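Local coordinates for Exo beta-1,2-glucooligosaccharide sophorohydrolase (non-reducing end) (Parabacteroides distasonis ATCC 8503, PDB 5Z06), which hydrolyses linear beta-1,2-glucan and beta-1,2-glucooligosaccharides of four or more units, releasing sophorose from the non-reducing end, at residues I321-S326 against L392-F397; K353-L358 against K421-L426; K360-H365 against T376-A381; K386-D391 against H447-Q452; T466-M471 against H538-G543. All coordinates share one frame; numbering follows the deposited sequence.

In the fold
Reading from the N terminus, all five contacts lie in the C-terminal helical part of the chain. Interaction 1 closes the first loop, joining the start of helix 323-338 to the start of helix 392-408. Interaction 2 opens inside that loop and closes beyond it, packing helix 344-360 on helix 414-428, so the two cross. Within both loops, interaction 3 makes a short closure around strand 371-373. Interaction 4 crosses interactions 1 and 2, pairing strand 390-391 with strand 447-448, and it meets interaction 3 through Phe364. Interaction 5 follows in series, tying helix 467-475 to the loop 538-543; its Ile468 and Thr469 touch Phe397 and Ser396 of interaction 1.

Interaction 1: I321-S326 against L392-F397; sequences IATGAS and LVETSF
Gly324, in the first turn of helix 323-338, fits between Glu394 and Phe397 of helix 392-408. This is the tight part of the contact: Gly324 CA stands 3.5 Å from Phe397 CB and meets the ring of Phe397 at its edge. A side chain on Gly324 would run into Glu394 OE1, so glycine suits the position. Thr323 closes the flank, its OG1 3.3 Å from Glu394 CB; the two side chains cross at about a right angle, while the hydroxyl bonds to the carbonyl of Ser369.

At the carboxylate of Glu394, by contrast, bound water and glycerol take part in the packing. With CG beside the backbone N (chi1 -62°) and a further bend at chi2, the carboxylate swings toward them. A water donates to Glu394 OE1 at 2.6 Å and accepts from Ala325 N at 2.9 Å, and Glu394 OE2 bonds a glycerol, probably from the crystallisation liquor. Removing the carboxylate, as with an alanine here, would probably take this partner from both the water on Ala325 N and the glycerol. Two helix starts meeting round a glutamate that holds a small polyol is consistent with the pocket end of the alpha/alpha-barrel of six-hairpin glycosidases.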
# COMPACT_ATOMS: atom_id res chain seq x y z
N ILE A 321 -5.25 -7.70 10.09
CA ILE A 321 -5.26 -8.32 8.78
C ILE A 321 -6.53 -7.97 8.04
O ILE A 321 -7.56 -7.67 8.63
CB ILE A 321 -4.98 -9.83 8.81
CG1 ILE A 321 -6.05 -10.64 9.53
CG2 ILE A 321 -3.61 -10.07 9.40
CD1 ILE A 321 -7.09 -11.24 8.62
N ALA A 322 -6.39 -7.92 6.72
CA ALA A 322 -7.51 -7.65 5.83
C ALA A 322 -7.83 -8.99 5.19
O ALA A 322 -6.95 -9.65 4.64
CB ALA A 322 -7.12 -6.63 4.77
N THR A 323 -9.08 -9.42 5.30
CA THR A 323 -9.45 -10.74 4.88
C THR A 323 -9.49 -10.90 3.39
O THR A 323 -9.13 -11.95 2.89
CB THR A 323 -10.81 -11.10 5.47
OG1 THR A 323 -11.71 -10.04 5.18
CG2 THR A 323 -10.68 -11.27 6.96
N GLY A 324 -9.93 -9.87 2.65
CA GLY A 324 -9.89 -9.95 1.18
C GLY A 324 -8.48 -10.01 0.61
O GLY A 324 -8.17 -10.87 -0.21
N ALA A 325 -7.63 -9.09 1.06
CA ALA A 325 -6.23 -9.10 0.71
C ALA A 325 -5.57 -10.41 1.11
O ALA A 325 -4.63 -10.87 0.47
CB ALA A 325 -5.54 -7.95 1.43
N SER A 326 -6.05 -10.98 2.20
CA SER A 326 -5.54 -12.25 2.67
C SER A 326 -5.85 -13.37 1.74
O SER A 326 -5.02 -14.24 1.51
CB SER A 326 -6.05 -12.55 4.08
OG SER A 326 -5.43 -11.68 5.00
N LEU A 392 -19.18 -9.41 3.21
CA LEU A 392 -19.37 -10.55 2.35
C LEU A 392 -18.42 -10.50 1.16
O LEU A 392 -18.07 -11.54 0.61
CB LEU A 392 -20.83 -10.62 1.87
CG LEU A 392 -21.23 -11.96 1.25
CD1 LEU A 392 -21.31 -13.01 2.34
CD2 LEU A 392 -22.54 -11.86 0.50
N VAL A 393 -18.03 -9.31 0.73
CA VAL A 393 -17.20 -9.19 -0.44
C VAL A 393 -15.80 -9.65 -0.07
O VAL A 393 -15.18 -10.40 -0.81
CB VAL A 393 -17.18 -7.76 -1.00
CG1 VAL A 393 -16.18 -7.65 -2.13
CG2 VAL A 393 -18.58 -7.35 -1.47
N GLU A 394 -15.34 -9.21 1.10
CA GLU A 394 -14.04 -9.56 1.64
C GLU A 394 -14.01 -11.06 1.92
O GLU A 394 -13.04 -11.75 1.58
CB GLU A 394 -13.74 -8.76 2.92
CG GLU A 394 -13.67 -7.25 2.70
CD GLU A 394 -12.51 -6.81 1.83
OE1 GLU A 394 -11.52 -7.56 1.75
OE2 GLU A 394 -12.60 -5.74 1.20
N THR A 395 -15.11 -11.55 2.48
CA THR A 395 -15.31 -12.98 2.68
C THR A 395 -15.19 -13.72 1.38
O THR A 395 -14.48 -14.71 1.31
CB THR A 395 -16.69 -13.29 3.32
OG1 THR A 395 -16.69 -12.74 4.63
CG2 THR A 395 -16.94 -14.79 3.45
N SER A 396 -15.84 -13.24 0.33
CA SER A 396 -15.70 -13.88 -0.98
C SER A 396 -14.27 -13.87 -1.51
O SER A 396 -13.84 -14.87 -2.10
CB SER A 396 -16.62 -13.25 -2.01
OG SER A 396 -16.19 -11.99 -2.43
N PHE A 397 -13.55 -12.76 -1.30
CA PHE A 397 -12.16 -12.69 -1.74
C PHE A 397 -11.32 -13.67 -0.94
O PHE A 397 -10.44 -14.32 -1.49
CB PHE A 397 -11.61 -11.26 -1.61
CG PHE A 397 -12.28 -10.24 -2.52
CD1 PHE A 397 -12.84 -10.60 -3.75
CD2 PHE A 397 -12.30 -8.91 -2.15
CE1 PHE A 397 -13.44 -9.63 -4.56
CE2 PHE A 397 -12.89 -7.94 -2.95
CZ PHE A 397 -13.46 -8.30 -4.17
O HOH W 1 -9.06 -6.84 2.08

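Interaction 2: K353-L358 against K421-L426; sequences KITSFL and KSIDNL
Thr355 and Ser422 meet where helix 344-360 and helix 414-428 run side by side, their short segments inclined at 34° with axes 9.8 Å apart. Thr355 has OG1 between the backbone N and the carbonyl carbon (chi1 58°), a rotamer that directs the hydroxyl back to the carbonyl of Phe351 in its own helix and turns CG2 to the neighbour. That methyl lies 3.8 Å from Ile423 CG1, the two side chains crossing at about a right angle. Ser422 reaches forward with OG opposite its own backbone N (chi1 175°) and comes within 3.3 Å of Thr355 CB. A small beta-branched residue facing a small serine suits the closest CA pair of the segments, 6.2 Å from Thr355 CA to Ser422 CA.

One turn later the leucines take over. Leu426 carries both methyls across: CD1 lies 3.9 Å from Leu358 CB, and CD2 packs 3.7 Å from Leu358 O. Leu398 and Leu402 of helix 392-408 also touch Leu358, and Phe399 touches Leu426.

No hydrogen bond joins the two segments. The Ser422 hydroxyl bonds Glu359, just beyond Leu358, so the buried interface combines methyl packing with hydroxyls whose polar needs are met nearby.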
# COMPACT_ATOMS: atom_id res chain seq x y z
N LYS A 353 -1.45 -22.68 10.08
CA LYS A 353 -1.66 -21.49 10.88
C LYS A 353 -2.85 -20.66 10.35
O LYS A 353 -3.73 -20.29 11.13
CB LYS A 353 -0.38 -20.66 10.94
CG LYS A 353 -0.59 -19.22 11.38
CD LYS A 353 0.70 -18.43 11.29
CE LYS A 353 1.67 -18.81 12.40
NZ LYS A 353 2.97 -18.22 12.02
N ILE A 354 -2.87 -20.39 9.05
CA ILE A 354 -3.96 -19.62 8.44
C ILE A 354 -5.32 -20.24 8.76
O ILE A 354 -6.23 -19.56 9.22
CB ILE A 354 -3.81 -19.51 6.91
CG1 ILE A 354 -2.72 -18.49 6.59
CG2 ILE A 354 -5.12 -19.10 6.25
CD1 ILE A 354 -2.30 -18.49 5.14
N THR A 355 -5.44 -21.52 8.47
CA THR A 355 -6.69 -22.22 8.71
C THR A 355 -7.07 -22.32 10.18
O THR A 355 -8.25 -22.12 10.49
CB THR A 355 -6.75 -23.58 8.00
OG1 THR A 355 -5.67 -24.43 8.40
CG2 THR A 355 -6.73 -23.35 6.50
N SER A 356 -6.11 -22.53 11.09
CA SER A 356 -6.45 -22.54 12.54
C SER A 356 -6.91 -21.19 12.99
O SER A 356 -7.86 -21.09 13.74
CB SER A 356 -5.29 -22.96 13.43
OG SER A 356 -4.98 -24.31 13.16
N PHE A 357 -6.23 -20.15 12.52
CA PHE A 357 -6.64 -18.81 12.84
C PHE A 357 -8.06 -18.49 12.33
O PHE A 357 -8.86 -17.89 13.03
CB PHE A 357 -5.66 -17.79 12.27
CG PHE A 357 -6.15 -16.39 12.38
CD1 PHE A 357 -6.11 -15.74 13.61
CD2 PHE A 357 -6.74 -15.75 11.29
CE1 PHE A 357 -6.61 -14.46 13.74
CE2 PHE A 357 -7.22 -14.46 11.42
CZ PHE A 357 -7.17 -13.82 12.65
N LEU A 358 -8.32 -18.83 11.07
CA LEU A 358 -9.62 -18.53 10.47
C LEU A 358 -10.71 -19.35 11.14
O LEU A 358 -11.82 -18.86 11.33
CB LEU A 358 -9.62 -18.75 8.97
CG LEU A 358 -8.80 -17.73 8.19
CD1 LEU A 358 -8.61 -18.24 6.76
CD2 LEU A 358 -9.46 -16.36 8.19
N LYS A 421 -9.76 -30.20 5.13
CA LYS A 421 -10.84 -30.34 6.10
C LYS A 421 -11.32 -28.99 6.61
O LYS A 421 -12.52 -28.68 6.61
CB LYS A 421 -10.40 -31.18 7.32
CG LYS A 421 -10.70 -32.68 7.27
CD LYS A 421 -10.70 -33.37 8.66
CE LYS A 421 -9.57 -34.40 8.88
NZ LYS A 421 -8.22 -33.85 9.26
N SER A 422 -10.36 -28.19 7.06
CA SER A 422 -10.64 -26.93 7.67
C SER A 422 -11.29 -25.96 6.69
O SER A 422 -12.32 -25.36 6.98
CB SER A 422 -9.35 -26.34 8.20
OG SER A 422 -9.57 -25.05 8.70
N ILE A 423 -10.70 -25.86 5.51
CA ILE A 423 -11.27 -25.04 4.47
C ILE A 423 -12.65 -25.52 4.05
O ILE A 423 -13.53 -24.71 3.85
CB ILE A 423 -10.33 -24.95 3.25
CG1 ILE A 423 -9.09 -24.13 3.62
CG2 ILE A 423 -11.06 -24.30 2.07
CD1 ILE A 423 -7.89 -24.35 2.72
N ASP A 424 -12.86 -26.83 3.90
CA ASP A 424 -14.17 -27.30 3.46
C ASP A 424 -15.22 -26.86 4.46
O ASP A 424 -16.29 -26.41 4.05
CB ASP A 424 -14.24 -28.82 3.30
CG ASP A 424 -13.34 -29.34 2.21
OD1 ASP A 424 -12.90 -28.55 1.34
OD2 ASP A 424 -13.05 -30.54 2.24
N ASN A 425 -14.91 -26.97 5.75
CA ASN A 425 -15.85 -26.62 6.81
C ASN A 425 -16.08 -25.11 6.93
O ASN A 425 -17.23 -24.65 7.02
CB ASN A 425 -15.42 -27.26 8.15
CG ASN A 425 -15.84 -28.71 8.23
OD1 ASN A 425 -17.01 -29.03 7.99
ND2 ASN A 425 -14.91 -29.60 8.52
N LEU A 426 -14.99 -24.33 6.90
CA LEU A 426 -15.10 -22.88 6.82
C LEU A 426 -15.96 -22.45 5.62
O LEU A 426 -16.90 -21.66 5.77
CB LEU A 426 -13.71 -22.25 6.72
CG LEU A 426 -12.95 -22.15 8.04
CD1 LEU A 426 -11.47 -21.92 7.77
CD2 LEU A 426 -13.49 -21.02 8.90

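Interaction 3: K360-H365 against T376-A381; sequences KADKFH and TGKTVA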
# COMPACT_ATOMS: atom_id res chain seq x y z
N LYS A 360 -10.76 -19.96 14.27
CA LYS A 360 -11.02 -19.23 15.50
C LYS A 360 -11.54 -17.82 15.29
O LYS A 360 -12.05 -17.25 16.23
CB LYS A 360 -9.75 -19.16 16.32
CG LYS A 360 -9.29 -20.52 16.81
CD LYS A 360 -8.07 -20.41 17.72
CE LYS A 360 -6.85 -19.83 16.99
NZ LYS A 360 -5.57 -20.02 17.73
N ALA A 361 -11.38 -17.24 14.12
CA ALA A 361 -11.81 -15.87 13.92
C ALA A 361 -13.33 -15.72 14.08
O ALA A 361 -14.08 -16.65 13.80
CB ALA A 361 -11.37 -15.38 12.56
N ASP A 362 -13.77 -14.54 14.55
CA ASP A 362 -15.21 -14.22 14.56
C ASP A 362 -15.85 -14.51 13.21
O ASP A 362 -15.28 -14.17 12.15
CB ASP A 362 -15.47 -12.72 14.85
CG ASP A 362 -15.04 -12.28 16.23
OD1 ASP A 362 -14.94 -13.16 17.13
OD2 ASP A 362 -14.83 -11.05 16.38
N LYS A 363 -17.01 -15.15 13.26
CA LYS A 363 -17.84 -15.35 12.09
C LYS A 363 -19.11 -14.55 12.27
O LYS A 363 -19.53 -14.25 13.39
CB LYS A 363 -18.21 -16.82 11.90
CG LYS A 363 -17.04 -17.77 11.86
CD LYS A 363 -15.96 -17.30 10.91
CE LYS A 363 -14.93 -18.39 10.72
NZ LYS A 363 -14.36 -18.78 12.03
N PHE A 364 -19.70 -14.22 11.13
CA PHE A 364 -20.92 -13.42 11.07
C PHE A 364 -21.77 -14.11 10.04
O PHE A 364 -21.63 -13.89 8.84
CB PHE A 364 -20.57 -11.98 10.71
CG PHE A 364 -19.60 -11.38 11.68
CD1 PHE A 364 -20.04 -10.91 12.93
CD2 PHE A 364 -18.22 -11.35 11.38
CE1 PHE A 364 -19.13 -10.38 13.84
CE2 PHE A 364 -17.32 -10.83 12.29
CZ PHE A 364 -17.76 -10.34 13.51
N HIS A 365 -22.59 -15.04 10.54
CA HIS A 365 -23.24 -16.05 9.72
C HIS A 365 -22.21 -16.75 8.80
O HIS A 365 -22.37 -16.88 7.56
CB HIS A 365 -24.46 -15.44 9.03
CG HIS A 365 -25.58 -15.18 9.98
ND1 HIS A 365 -26.46 -16.17 10.37
CD2 HIS A 365 -25.87 -14.10 10.73
CE1 HIS A 365 -27.31 -15.68 11.25
NE2 HIS A 365 -26.97 -14.43 11.50
N THR A 376 -5.81 -11.92 17.93
CA THR A 376 -6.98 -12.32 18.73
C THR A 376 -8.13 -13.04 18.00
O THR A 376 -8.96 -13.66 18.66
CB THR A 376 -7.59 -11.11 19.44
OG1 THR A 376 -8.22 -10.24 18.48
CG2 THR A 376 -6.52 -10.35 20.23
N GLY A 377 -8.19 -12.95 16.67
CA GLY A 377 -9.33 -13.44 15.92
C GLY A 377 -10.53 -12.50 15.98
O GLY A 377 -11.59 -12.81 15.42
N LYS A 378 -10.37 -11.34 16.63
CA LYS A 378 -11.48 -10.42 16.85
C LYS A 378 -11.53 -9.44 15.70
O LYS A 378 -10.50 -8.92 15.25
CB LYS A 378 -11.34 -9.64 18.17
CG LYS A 378 -11.34 -10.48 19.46
CD LYS A 378 -12.52 -11.43 19.58
CE LYS A 378 -13.86 -10.69 19.48
NZ LYS A 378 -15.00 -11.65 19.48
N THR A 379 -12.74 -9.19 15.23
CA THR A 379 -13.00 -8.20 14.22
C THR A 379 -12.53 -6.82 14.68
O THR A 379 -12.61 -6.48 15.86
CB THR A 379 -14.48 -8.22 13.87
OG1 THR A 379 -14.73 -9.42 13.14
CG2 THR A 379 -14.94 -6.98 13.05
N VAL A 380 -11.99 -6.07 13.74
CA VAL A 380 -11.58 -4.70 13.98
C VAL A 380 -12.51 -3.88 13.11
O VAL A 380 -12.61 -4.12 11.92
CB VAL A 380 -10.09 -4.47 13.58
CG1 VAL A 380 -9.69 -3.01 13.75
CG2 VAL A 380 -9.18 -5.38 14.39
N ALA A 381 -13.17 -2.90 13.72
CA ALA A 381 -14.09 -2.02 13.03
C ALA A 381 -13.30 -0.83 12.47
O ALA A 381 -13.54 0.34 12.77
CB ALA A 381 -15.19 -1.58 13.99
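Asp362 projects from the loop after helix 344-360 onto the backbone and side chains of Lys378 and Thr379. Its side chain and that of Lys378 cross obliquely. Bends at chi2 and chi3 fold the lysine back to the oxygens of the carboxylate, although its CB starts off pointing away from the other segment. The resulting salt bridge is 2.8 Å from Lys378 NZ to Asp362 OD1, met on the syn side and only 17° out of the carboxylate plane; the bond from the same NZ to Asp362 OD2 is weak. OD2 also takes the backbone N-H of Thr379 at 3.0 Å, from above the carboxylate plane. Aspartate suits the place because one short side chain serves both a charged amine and an amide.

The backbone adds a nearly straight bond, 2.9 Å from Asp362 N to Gly377 O, lying in the carbonyl plane. Gly377 O also takes a CA-H...O contact from Ala361 CA at 3.4 Å. Gly377 has a positive phi (78°), easily adopted without a side chain, and a side chain there would press on Ala361.

Phe364 and Thr379 approach from opposite directions. Thr379 OG1 lies in the plane of the ring at its edge, 3.1 Å from Phe364 CE2, and bonds the hydroxyl of Ser369. Thr376 OG1 accepts from Lys378 N. Two irregular loops flanking strand 371-373, the partner of strand 320-322, are thus joined by an aspartate that combines a salt bridge with a side-chain-to-main-chain bond, beside an ST turn that ends at the lysine.

Interaction 4: K386-D391 against H447-Q452; sequences KDNGGD and HWSPDQ
Lys386 starts the first segment by lying across Gln452, its CG 3.5 Å from Gln452 OE1; the pair leads into a small antiparallel ladder, strand 390-391 against strand 447-448. Asp387, at the centre of an inverse gamma turn, brings its OD1 to the CD2 corner of His447, 3.3 Å away, the carboxylate and ring planes 74° apart.

Asn388 suits its place because its amide can both accept and donate. CG sits between the backbone N and the carbonyl carbon (chi1 74°), which brings OD1 to Ser449 OG, whose proton it receives on a lone pair at 2.5 Å. Ser449 OG in turn accepts from Gln452 N, an ST motif, and from Asp451 N, an ST turn. Asp451 OD1 is gripped from opposite faces of its carboxylate by Asn388 ND2 at 2.9 Å and Gln452 NE2 at 2.8 Å.

Gly389 runs close against the second segment, its CA 3.6 Å from Pro450 CD, where any side chain would clash. Gly390 and Trp448 form the hydrogen-bonded pair: Trp448 N donates to Gly390 O at 3.1 Å, and the return bond from Gly390 N is weak. Asp391 faces His447 in the non-hydrogen-bonded pair; its OD1 caps helix 392-408 at Glu394 N, and its OD2 stands 3.9 Å from His447 NE2.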
# COMPACT_ATOMS: atom_id res chain seq x y z
N LYS A 386 -19.97 0.96 12.40
CA LYS A 386 -21.00 0.21 11.67
C LYS A 386 -20.44 -1.04 11.00
O LYS A 386 -21.14 -2.04 10.85
CB LYS A 386 -21.68 1.09 10.63
CG LYS A 386 -22.37 2.29 11.26
CD LYS A 386 -23.08 3.14 10.22
CE LYS A 386 -23.85 4.23 10.93
NZ LYS A 386 -24.39 5.16 9.92
N ASP A 387 -19.16 -0.99 10.63
CA ASP A 387 -18.57 -2.09 9.88
C ASP A 387 -17.83 -2.97 10.82
O ASP A 387 -16.60 -3.11 10.75
CB ASP A 387 -17.67 -1.60 8.73
CG ASP A 387 -17.11 -2.75 7.90
OD1 ASP A 387 -17.74 -3.84 7.89
OD2 ASP A 387 -16.04 -2.56 7.29
N ASN A 388 -18.60 -3.61 11.68
CA ASN A 388 -18.05 -4.35 12.80
C ASN A 388 -18.44 -5.82 12.76
O ASN A 388 -18.37 -6.51 13.76
CB ASN A 388 -18.51 -3.69 14.10
CG ASN A 388 -19.97 -3.95 14.41
OD1 ASN A 388 -20.80 -4.12 13.50
ND2 ASN A 388 -20.28 -4.04 15.70
N GLY A 389 -18.86 -6.29 11.59
CA GLY A 389 -19.36 -7.64 11.44
C GLY A 389 -18.94 -8.17 10.10
O GLY A 389 -17.84 -7.86 9.63
N GLY A 390 -19.80 -8.97 9.47
CA GLY A 390 -19.45 -9.57 8.19
C GLY A 390 -19.28 -8.56 7.05
O GLY A 390 -20.01 -7.57 6.95
N ASP A 391 -18.26 -8.81 6.24
CA ASP A 391 -18.09 -8.17 4.95
C ASP A 391 -18.07 -9.28 3.92
O ASP A 391 -17.08 -10.04 3.78
CB ASP A 391 -16.81 -7.39 4.90
CG ASP A 391 -16.64 -6.63 3.61
OD1 ASP A 391 -16.96 -7.18 2.53
OD2 ASP A 391 -16.17 -5.47 3.70
N HIS A 447 -22.65 -6.08 3.86
CA HIS A 447 -22.29 -6.17 5.28
C HIS A 447 -23.41 -6.70 6.12
O HIS A 447 -24.58 -6.51 5.80
CB HIS A 447 -21.91 -4.79 5.84
CG HIS A 447 -20.90 -4.03 5.04
ND1 HIS A 447 -21.27 -3.13 4.06
CD2 HIS A 447 -19.55 -3.95 5.13
CE1 HIS A 447 -20.18 -2.56 3.55
NE2 HIS A 447 -19.13 -3.04 4.19
N TRP A 448 -23.05 -7.33 7.24
CA TRP A 448 -24.01 -7.58 8.31
C TRP A 448 -23.32 -7.41 9.63
O TRP A 448 -22.29 -8.02 9.86
CB TRP A 448 -24.61 -9.00 8.24
CG TRP A 448 -25.53 -9.25 9.41
CD1 TRP A 448 -26.79 -8.80 9.54
CD2 TRP A 448 -25.24 -9.98 10.60
NE1 TRP A 448 -27.32 -9.19 10.74
CE2 TRP A 448 -26.40 -9.93 11.42
CE3 TRP A 448 -24.12 -10.67 11.07
CZ2 TRP A 448 -26.49 -10.55 12.66
CZ3 TRP A 448 -24.19 -11.30 12.33
CH2 TRP A 448 -25.38 -11.23 13.10
N SER A 449 -23.90 -6.57 10.49
CA SER A 449 -23.33 -6.27 11.81
C SER A 449 -24.03 -7.09 12.89
O SER A 449 -25.24 -7.15 12.89
CB SER A 449 -23.48 -4.79 12.12
OG SER A 449 -23.31 -4.55 13.50
N PRO A 450 -23.27 -7.71 13.82
CA PRO A 450 -23.89 -8.48 14.90
C PRO A 450 -24.81 -7.65 15.78
O PRO A 450 -25.75 -8.21 16.33
CB PRO A 450 -22.70 -8.98 15.73
CG PRO A 450 -21.67 -7.94 15.51
CD PRO A 450 -21.81 -7.61 14.04
N ASP A 451 -24.54 -6.35 15.92
CA ASP A 451 -25.34 -5.50 16.80
C ASP A 451 -26.17 -4.44 16.07
O ASP A 451 -27.10 -3.89 16.67
CB ASP A 451 -24.48 -4.87 17.91
CG ASP A 451 -23.35 -3.98 17.39
OD1 ASP A 451 -23.15 -3.82 16.16
OD2 ASP A 451 -22.65 -3.43 18.26
N GLN A 452 -25.80 -4.13 14.83
CA GLN A 452 -26.47 -3.12 14.03
C GLN A 452 -27.08 -3.71 12.77
O GLN A 452 -27.53 -2.96 11.91
CB GLN A 452 -25.49 -2.01 13.68
CG GLN A 452 -24.89 -1.32 14.89
CD GLN A 452 -23.55 -0.70 14.60
OE1 GLN A 452 -23.47 0.39 14.01
NE2 GLN A 452 -22.47 -1.38 14.99

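Interaction 5: T466-M471 against H538-G543; sequences TMITYM and HYSYLG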
# COMPACT_ATOMS: atom_id res chain seq x y z
N THR A 466 -17.37 -7.16 -7.29
CA THR A 466 -18.02 -8.13 -6.45
C THR A 466 -18.60 -9.32 -7.19
O THR A 466 -19.41 -10.04 -6.61
CB THR A 466 -19.13 -7.47 -5.60
OG1 THR A 466 -20.29 -7.23 -6.39
CG2 THR A 466 -18.63 -6.16 -4.98
N MET A 467 -18.20 -9.57 -8.44
CA MET A 467 -18.77 -10.74 -9.15
C MET A 467 -18.55 -12.06 -8.39
O MET A 467 -19.45 -12.91 -8.35
CB MET A 467 -18.20 -10.90 -10.56
CG MET A 467 -18.69 -12.17 -11.26
SD MET A 467 -18.14 -12.37 -12.95
CE MET A 467 -18.99 -11.03 -13.78
N ILE A 468 -17.37 -12.21 -7.80
CA ILE A 468 -16.99 -13.45 -7.14
C ILE A 468 -17.80 -13.66 -5.87
O ILE A 468 -17.95 -14.78 -5.42
CB ILE A 468 -15.47 -13.49 -6.80
CG1 ILE A 468 -15.00 -14.90 -6.48
CG2 ILE A 468 -15.10 -12.56 -5.64
CD1 ILE A 468 -14.83 -15.77 -7.69
N THR A 469 -18.28 -12.56 -5.28
CA THR A 469 -19.20 -12.61 -4.15
C THR A 469 -20.50 -13.33 -4.54
O THR A 469 -21.00 -14.21 -3.81
CB THR A 469 -19.51 -11.20 -3.62
OG1 THR A 469 -18.30 -10.42 -3.59
CG2 THR A 469 -20.12 -11.29 -2.24
N TYR A 470 -21.02 -13.00 -5.70
CA TYR A 470 -22.18 -13.72 -6.23
C TYR A 470 -21.81 -15.11 -6.67
O TYR A 470 -22.54 -16.05 -6.41
CB TYR A 470 -22.85 -12.96 -7.37
CG TYR A 470 -23.73 -11.87 -6.87
CD1 TYR A 470 -23.23 -10.59 -6.65
CD2 TYR A 470 -25.08 -12.11 -6.60
CE1 TYR A 470 -24.05 -9.59 -6.21
CE2 TYR A 470 -25.90 -11.11 -6.14
CZ TYR A 470 -25.38 -9.86 -5.94
OH TYR A 470 -26.21 -8.87 -5.48
N MET A 471 -20.67 -15.24 -7.31
CA MET A 471 -20.23 -16.54 -7.76
C MET A 471 -20.17 -17.48 -6.57
O MET A 471 -20.79 -18.53 -6.60
CB MET A 471 -18.86 -16.47 -8.41
CG MET A 471 -18.88 -15.75 -9.74
SD MET A 471 -19.53 -16.79 -11.05
CE MET A 471 -20.36 -15.49 -11.93
N HIS A 538 -9.53 -7.60 -11.68
CA HIS A 538 -8.51 -8.35 -10.98
C HIS A 538 -9.15 -9.23 -9.92
O HIS A 538 -9.11 -10.45 -10.05
CB HIS A 538 -7.49 -7.41 -10.33
CG HIS A 538 -6.76 -6.57 -11.32
ND1 HIS A 538 -6.16 -5.38 -10.98
CD2 HIS A 538 -6.54 -6.75 -12.65
CE1 HIS A 538 -5.64 -4.83 -12.07
NE2 HIS A 538 -5.84 -5.65 -13.09
N TYR A 539 -9.76 -8.60 -8.92
CA TYR A 539 -10.06 -9.28 -7.66
C TYR A 539 -10.96 -10.48 -7.82
O TYR A 539 -10.67 -11.53 -7.27
CB TYR A 539 -10.70 -8.33 -6.67
CG TYR A 539 -9.84 -7.18 -6.19
CD1 TYR A 539 -8.51 -7.05 -6.52
CD2 TYR A 539 -10.38 -6.25 -5.31
CE1 TYR A 539 -7.76 -6.00 -6.04
CE2 TYR A 539 -9.64 -5.21 -4.81
CZ TYR A 539 -8.33 -5.07 -5.19
OH TYR A 539 -7.61 -4.02 -4.68
N SER A 540 -12.04 -10.33 -8.58
CA SER A 540 -12.96 -11.45 -8.83
C SER A 540 -12.44 -12.45 -9.85
O SER A 540 -13.14 -13.43 -10.16
CB SER A 540 -14.35 -10.94 -9.29
OG SER A 540 -15.09 -10.48 -8.20
N TYR A 541 -11.25 -12.20 -10.38
CA TYR A 541 -10.69 -12.96 -11.48
C TYR A 541 -9.31 -13.49 -11.18
O TYR A 541 -8.53 -13.83 -12.09
CB TYR A 541 -10.73 -12.12 -12.77
CG TYR A 541 -12.12 -11.56 -12.93
CD1 TYR A 541 -13.18 -12.39 -13.32
CD2 TYR A 541 -12.41 -10.25 -12.58
CE1 TYR A 541 -14.47 -11.92 -13.40
CE2 TYR A 541 -13.70 -9.78 -12.66
CZ TYR A 541 -14.72 -10.62 -13.07
OH TYR A 541 -16.00 -10.12 -13.13
N LEU A 542 -8.99 -13.58 -9.89
CA LEU A 542 -7.75 -14.22 -9.47
C LEU A 542 -7.88 -15.71 -9.57
O LEU A 542 -6.93 -16.40 -9.95
CB LEU A 542 -7.40 -13.83 -8.04
CG LEU A 542 -7.22 -12.33 -7.87
CD1 LEU A 542 -6.85 -12.03 -6.44
CD2 LEU A 542 -6.17 -11.76 -8.80
N GLY A 543 -9.07 -16.19 -9.20
CA GLY A 543 -9.39 -17.62 -9.13
C GLY A 543 -10.40 -17.94 -10.21
O GLY A 543 -10.16 -18.78 -11.04
O HOH W 2 -16.01 -8.42 -10.45
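The N-terminal turn of helix 467-475 is met by Ser540, and a Met-aromatic contact between Met467 and Tyr541 lies beside it. Thr466, at the N-cap position, makes no capping bond with its own side chain. Instead Ser540 OG accepts the backbone N-H of Ile468 at 2.9 Å (158° at the hydrogen) and bonds the carbonyl of Glu465. Serine is short enough to sit against Ile468, whose CG2 touches the same oxygen at 3.3 Å.

Met467 extends with CG opposite its backbone N (chi1 175°), then bends at chi3. Its SD comes to the edge of the Tyr541 ring, 4.9 Å from the centroid and 77° off the normal, and 3.1 Å from Tyr541 OH. A water accepts from Met467 N and bonds Tyr541 OH.

With the Ser540 hydroxyl gone, as in an alanine here, the Ile468 N-H and the Glu465 carbonyl would probably lose this mate. The chemistry thus implies a helix start whose buried polar groups are satisfied by a loop far along the chain and a water, with sulfur and ring packing alongside.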